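Local coordinates for protein inorganic pyrophosphatase (Neisseria gonorrhoeae, PDB 5TEA) that probably catalyses the magnesium-dependent hydrolysis of inorganic pyrophosphate to two phosphate ions, working as a homohexamer, at residues A120-R123 / N124-N127; F59-P62 / T63-F67. All blocks are in the same frame, centred on the assembly; numbering follows the deposited sequence.

How the contacts relate
Both contacts are short-range and belong to one continuous piece of chain each, in the pyrophosphatase fold. Contact 2 (59-62 with 63-67) comes first in sequence and lies near the heart of the subunit, about 8 Å from its centre, where the chain enters strand 64-67; it holds Tyr65, a predicted substrate-binding residue whose side chain is about 6 Å from the bound calcium ion. Contact 1 (120-123 with 124-127) follows strand 110-119 in a peripheral loop, away from the annotated sites, where two neighbouring subunits approach. The centres of contacts 1 and 2 are 20 Å apart. The nearest atoms of contact 1 and contact 2 are about 9 Å apart, so the two do not touch.

Contact 1. Residues A120-R123 / N124-N127; sequences ADDR and NNGN
Asp122 OD1 is gripped by two backbone amides of the residues that follow it: Asn124 N at 2.9 Å, approaching nearly along the C-O axis, and Asn125 N at 3.1 Å, which comes from above the carboxylate plane. With CG anti to the backbone N of Asp122 (chi1 -174°), the carboxylate lies beside the carbonyl carbon, on the side of the chain that leads into Asn124 and Asn125; this is an Asx turn made with a carboxylate. Asn125 lays its amide against that carboxylate, the two planes stacked 30° apart. Water 2 joins the two groups, donating to Asp122 OD2 and accepting from Asn125 ND2, which also donates to Glu86, while Asn125 OD1 accepts from Ala128 N.

The backbone of Asp122 is held by Asn127. Asp122 N gives a nearly straight bond (169°) to Asn127 OD1 at 2.9 Å, and Asn127 N returns one to Asp122 O at 3.0 Å. The side-chain carbonyl and backbone N-H of Asn127 together take up the N-H and C=O of Asp122, closing the turn between these two residues. Asn127 ND2 also donates to water 1, near Asp121.

Arg123 holds Asp121 side-on in a salt bridge, against Arg53 of the second subunit: NE lies 2.9 Å from Asp121 OD1 and NH2 2.9 Å from Asp121 OD2, each oxygen using its syn lone pair. Around the loop, Asn124 OD1 accepts from Ala57 N of the second subunit and Gln142 NE2 of the third, while its ND2 donates to Glu86 of its own chain.

Two amide donors on one oxygen and a water on the other would probably favour the ionised form of Asp122, and the fixed turn presents Asn124 to the two neighbouring subunits at a hexamer interface.

Contact 2. Residues F59-P62 / T63-F67; sequences FAKP and TNYGF
Lys61 has CG beside its backbone N and anti to the carbonyl carbon (chi1 -71°), and further bends at chi2 and chi3 fold its chain round to the side where Tyr65 stands. The tyrosine sends its ring to meet it with CG anti to the backbone N (chi1 -163°). Lys61 CD approaches Tyr65 CD1 obliquely at 4.4 Å, a loose contact of a methylene group with the aromatic ring. The ammonium group lies farther off, with Lys61 NZ 5.8 Å from the centroid of the Tyr65 ring, so any cation-pi attraction is at most weak; its stronger partner is His146, to which it is hydrogen-bonded, and it also makes a cation-pi contact with Tyr150.

Between the two, the chain turns through Pro62 and Thr63. Lys61 CB rests 3.4 Å from Thr63 O, and Thr63 CG2 packs against the carbonyl carbon of Pro62. Thr63 OG1 donates to Asn64 O at 2.7 Å, from above the carbonyl plane. This bond fixes the rotation of the Thr63 side chain where the chain enters strand 64-67.

The bend thus places Lys61 beside Tyr65, predicted to bind the substrate; the Lys61 side chain is also about 4 Å from that of Tyr150, likewise predicted to bind substrate. Strand 64-67 pairs antiparallel with strands 25-32 and 80-83; helix 137-149 meets Pro62 through His146, Thr63 through Ile143 and Tyr65 through Phe147, while Tyr65 also touches Asp80 and Leu82 of strand 80-83.

Contact 1. Residues A120-R123 / N124-N127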
loop_
_atom_site.group_PDB
_atom_site.type_symbol
_atom_site.label_atom_id
_atom_site.label_comp_id
_atom_site.label_asym_id
_atom_site.label_seq_id
_atom_site.Cartn_x
_atom_site.Cartn_y
_atom_site.Cartn_z
ATOM N N ALA B 120 1.000 -24.761 -4.291
ATOM C CA ALA B 120 1.625 -25.938 -4.899
ATOM C C ALA B 120 2.422 -25.577 -6.147
ATOM O O ALA B 120 3.373 -26.282 -6.495
ATOM C CB ALA B 120 0.574 -26.996 -5.236
ATOM N N ASP B 121 2.066 -24.481 -6.808
ATOM C CA ASP B 121 2.723 -24.021 -8.035
ATOM C C ASP B 121 3.137 -22.571 -7.760
ATOM O O ASP B 121 2.339 -21.652 -7.939
ATOM C CB ASP B 121 1.753 -24.162 -9.221
ATOM C CG ASP B 121 2.394 -23.868 -10.570
ATOM O OD1 ASP B 121 3.536 -23.375 -10.622
ATOM O OD2 ASP B 121 1.729 -24.127 -11.594
ATOM N N ASP B 122 4.371 -22.375 -7.298
ATOM C CA ASP B 122 4.903 -21.046 -6.972
ATOM C C ASP B 122 6.055 -20.739 -7.924
ATOM O O ASP B 122 7.185 -21.186 -7.705
ATOM C CB ASP B 122 5.368 -20.983 -5.513
ATOM C CG ASP B 122 5.795 -19.570 -5.093
ATOM O OD1 ASP B 122 6.176 -18.754 -5.955
ATOM O OD2 ASP B 122 5.739 -19.262 -3.897
ATOM N N ARG B 123 5.777 -19.958 -8.969
ATOM C CA ARG B 123 6.809 -19.613 -9.936
ATOM C C ARG B 123 7.509 -18.312 -9.592
ATOM O O ARG B 123 8.305 -17.819 -10.399
ATOM C CB ARG B 123 6.208 -19.567 -11.347
ATOM C CG ARG B 123 5.566 -20.915 -11.689
ATOM C CD ARG B 123 5.120 -21.067 -13.120
ATOM N NE ARG B 123 4.214 -22.214 -13.216
ATOM C CZ ARG B 123 3.627 -22.626 -14.335
ATOM N NH1 ARG B 123 3.846 -21.994 -15.484
ATOM N NH2 ARG B 123 2.806 -23.671 -14.300
ATOM N N ASN B 124 7.232 -17.746 -8.414
ATOM C CA ASN B 124 8.019 -16.608 -7.956
ATOM C C ASN B 124 9.281 -17.053 -7.222
ATOM O O ASN B 124 10.361 -16.499 -7.450
ATOM C CB ASN B 124 7.183 -15.709 -7.042
ATOM C CG ASN B 124 7.936 -14.463 -6.605
ATOM O OD1 ASN B 124 8.449 -13.704 -7.431
ATOM N ND2 ASN B 124 8.014 -14.250 -5.296
ATOM N N ASN B 125 9.177 -18.029 -6.325
ATOM C CA ASN B 125 10.373 -18.581 -5.706
ATOM C C ASN B 125 10.774 -19.926 -6.301
ATOM O O ASN B 125 11.753 -20.523 -5.846
ATOM C CB ASN B 125 10.201 -18.685 -4.182
ATOM C CG ASN B 125 9.104 -19.664 -3.752
ATOM O OD1 ASN B 125 8.813 -20.639 -4.430
ATOM N ND2 ASN B 125 8.486 -19.381 -2.620
ATOM N N GLY B 126 10.069 -20.397 -7.321
ATOM C CA GLY B 126 10.460 -21.650 -7.946
ATOM C C GLY B 126 10.239 -22.865 -7.071
ATOM O O GLY B 126 11.046 -23.801 -7.104
ATOM N N ASN B 127 9.148 -22.881 -6.298
ATOM C CA ASN B 127 8.837 -23.974 -5.378
ATOM C C ASN B 127 10.004 -24.241 -4.429
ATOM O O ASN B 127 10.415 -25.382 -4.212
ATOM C CB ASN B 127 8.447 -25.231 -6.156
ATOM C CG ASN B 127 7.292 -24.966 -7.099
ATOM O OD1 ASN B 127 6.243 -24.490 -6.670
ATOM N ND2 ASN B 127 7.489 -25.232 -8.387
HETATM O O HOH W 1 5.507 -24.746 -10.395
HETATM O O HOH W 2 6.549 -21.173 -1.907
#

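Contact 2. Residues F59-P62 / T63-F67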
loop_
_atom_site.group_PDB
_atom_site.type_symbol
_atom_site.label_atom_id
_atom_site.label_comp_id
_atom_site.label_asym_id
_atom_site.label_seq_id
_atom_site.Cartn_x
_atom_site.Cartn_y
_atom_site.Cartn_z
ATOM N N PHE B 59 -0.866 -7.475 16.458
ATOM C CA PHE B 59 -1.000 -8.908 16.221
ATOM C C PHE B 59 -1.597 -9.202 14.845
ATOM O O PHE B 59 -2.438 -10.091 14.695
ATOM C CB PHE B 59 -1.840 -9.556 17.319
ATOM C CG PHE B 59 -1.224 -9.472 18.693
ATOM C CD1 PHE B 59 0.124 -9.746 18.880
ATOM C CD2 PHE B 59 -1.989 -9.101 19.796
ATOM C CE1 PHE B 59 0.697 -9.688 20.133
ATOM C CE2 PHE B 59 -1.419 -9.040 21.064
ATOM C CZ PHE B 59 -0.072 -9.320 21.234
ATOM N N ALA B 60 -1.160 -8.475 13.818
ATOM C CA ALA B 60 -1.533 -8.827 12.453
ATOM C C ALA B 60 -1.047 -10.236 12.144
ATOM O O ALA B 60 -0.013 -10.682 12.651
ATOM C CB ALA B 60 -0.935 -7.840 11.448
ATOM N N LYS B 61 -1.815 -10.954 11.333
ATOM C CA LYS B 61 -1.445 -12.331 11.008
ATOM C C LYS B 61 -0.092 -12.360 10.304
ATOM O O LYS B 61 0.113 -11.614 9.335
ATOM C CB LYS B 61 -2.497 -12.994 10.116
ATOM C CG LYS B 61 -3.802 -13.318 10.809
ATOM C CD LYS B 61 -3.594 -14.296 11.970
ATOM C CE LYS B 61 -4.459 -13.931 13.181
ATOM N NZ LYS B 61 -4.057 -14.666 14.425
ATOM N N PRO B 62 0.852 -13.206 10.747
ATOM C CA PRO B 62 2.168 -13.240 10.089
ATOM C C PRO B 62 2.180 -14.011 8.780
ATOM O O PRO B 62 3.127 -13.840 7.996
ATOM C CB PRO B 62 3.065 -13.923 11.140
ATOM C CG PRO B 62 2.112 -14.818 11.905
ATOM C CD PRO B 62 0.810 -14.057 11.950
ATOM N N THR B 63 1.189 -14.870 8.532
ATOM C CA THR B 63 1.025 -15.573 7.262
ATOM C C THR B 63 -0.420 -15.414 6.830
ATOM O O THR B 63 -1.254 -14.952 7.598
ATOM C CB THR B 63 1.331 -17.072 7.378
ATOM O OG1 THR B 63 0.256 -17.705 8.090
ATOM C CG2 THR B 63 2.644 -17.296 8.139
ATOM N N ASN B 64 -0.734 -15.834 5.608
ATOM C CA ASN B 64 -2.145 -15.960 5.268
ATOM C C ASN B 64 -2.750 -17.049 6.143
ATOM O O ASN B 64 -2.048 -17.953 6.612
ATOM C CB ASN B 64 -2.329 -16.293 3.786
ATOM C CG ASN B 64 -1.611 -15.322 2.886
ATOM O OD1 ASN B 64 -2.063 -14.180 2.686
ATOM N ND2 ASN B 64 -0.494 -15.763 2.317
ATOM N N TYR B 65 -4.056 -16.951 6.381
ATOM C CA TYR B 65 -4.744 -17.866 7.282
ATOM C C TYR B 65 -5.946 -18.458 6.565
ATOM O O TYR B 65 -6.780 -17.718 6.037
ATOM C CB TYR B 65 -5.186 -17.128 8.548
ATOM C CG TYR B 65 -5.553 -18.001 9.725
ATOM C CD1 TYR B 65 -4.588 -18.400 10.649
ATOM C CD2 TYR B 65 -6.871 -18.384 9.946
ATOM C CE1 TYR B 65 -4.924 -19.178 11.738
ATOM C CE2 TYR B 65 -7.214 -19.160 11.046
ATOM C CZ TYR B 65 -6.233 -19.549 11.934
ATOM O OH TYR B 65 -6.552 -20.309 13.033
ATOM N N GLY B 66 -6.038 -19.784 6.532
ATOM C CA GLY B 66 -7.168 -20.401 5.857
ATOM C C GLY B 66 -7.631 -21.705 6.473
ATOM O O GLY B 66 -7.295 -22.003 7.621
ATOM N N PHE B 67 -8.378 -22.513 5.718
ATOM C CA PHE B 67 -8.815 -23.800 6.248
ATOM C C PHE B 67 -8.856 -24.836 5.136
ATOM O O PHE B 67 -8.833 -24.510 3.949
ATOM C CB PHE B 67 -10.189 -23.707 6.919
ATOM C CG PHE B 67 -11.333 -23.477 5.963
ATOM C CD1 PHE B 67 -11.652 -22.188 5.531
ATOM C CD2 PHE B 67 -12.109 -24.536 5.519
ATOM C CE1 PHE B 67 -12.716 -21.968 4.666
ATOM C CE2 PHE B 67 -13.175 -24.317 4.642
ATOM C CZ PHE B 67 -13.477 -23.031 4.222
#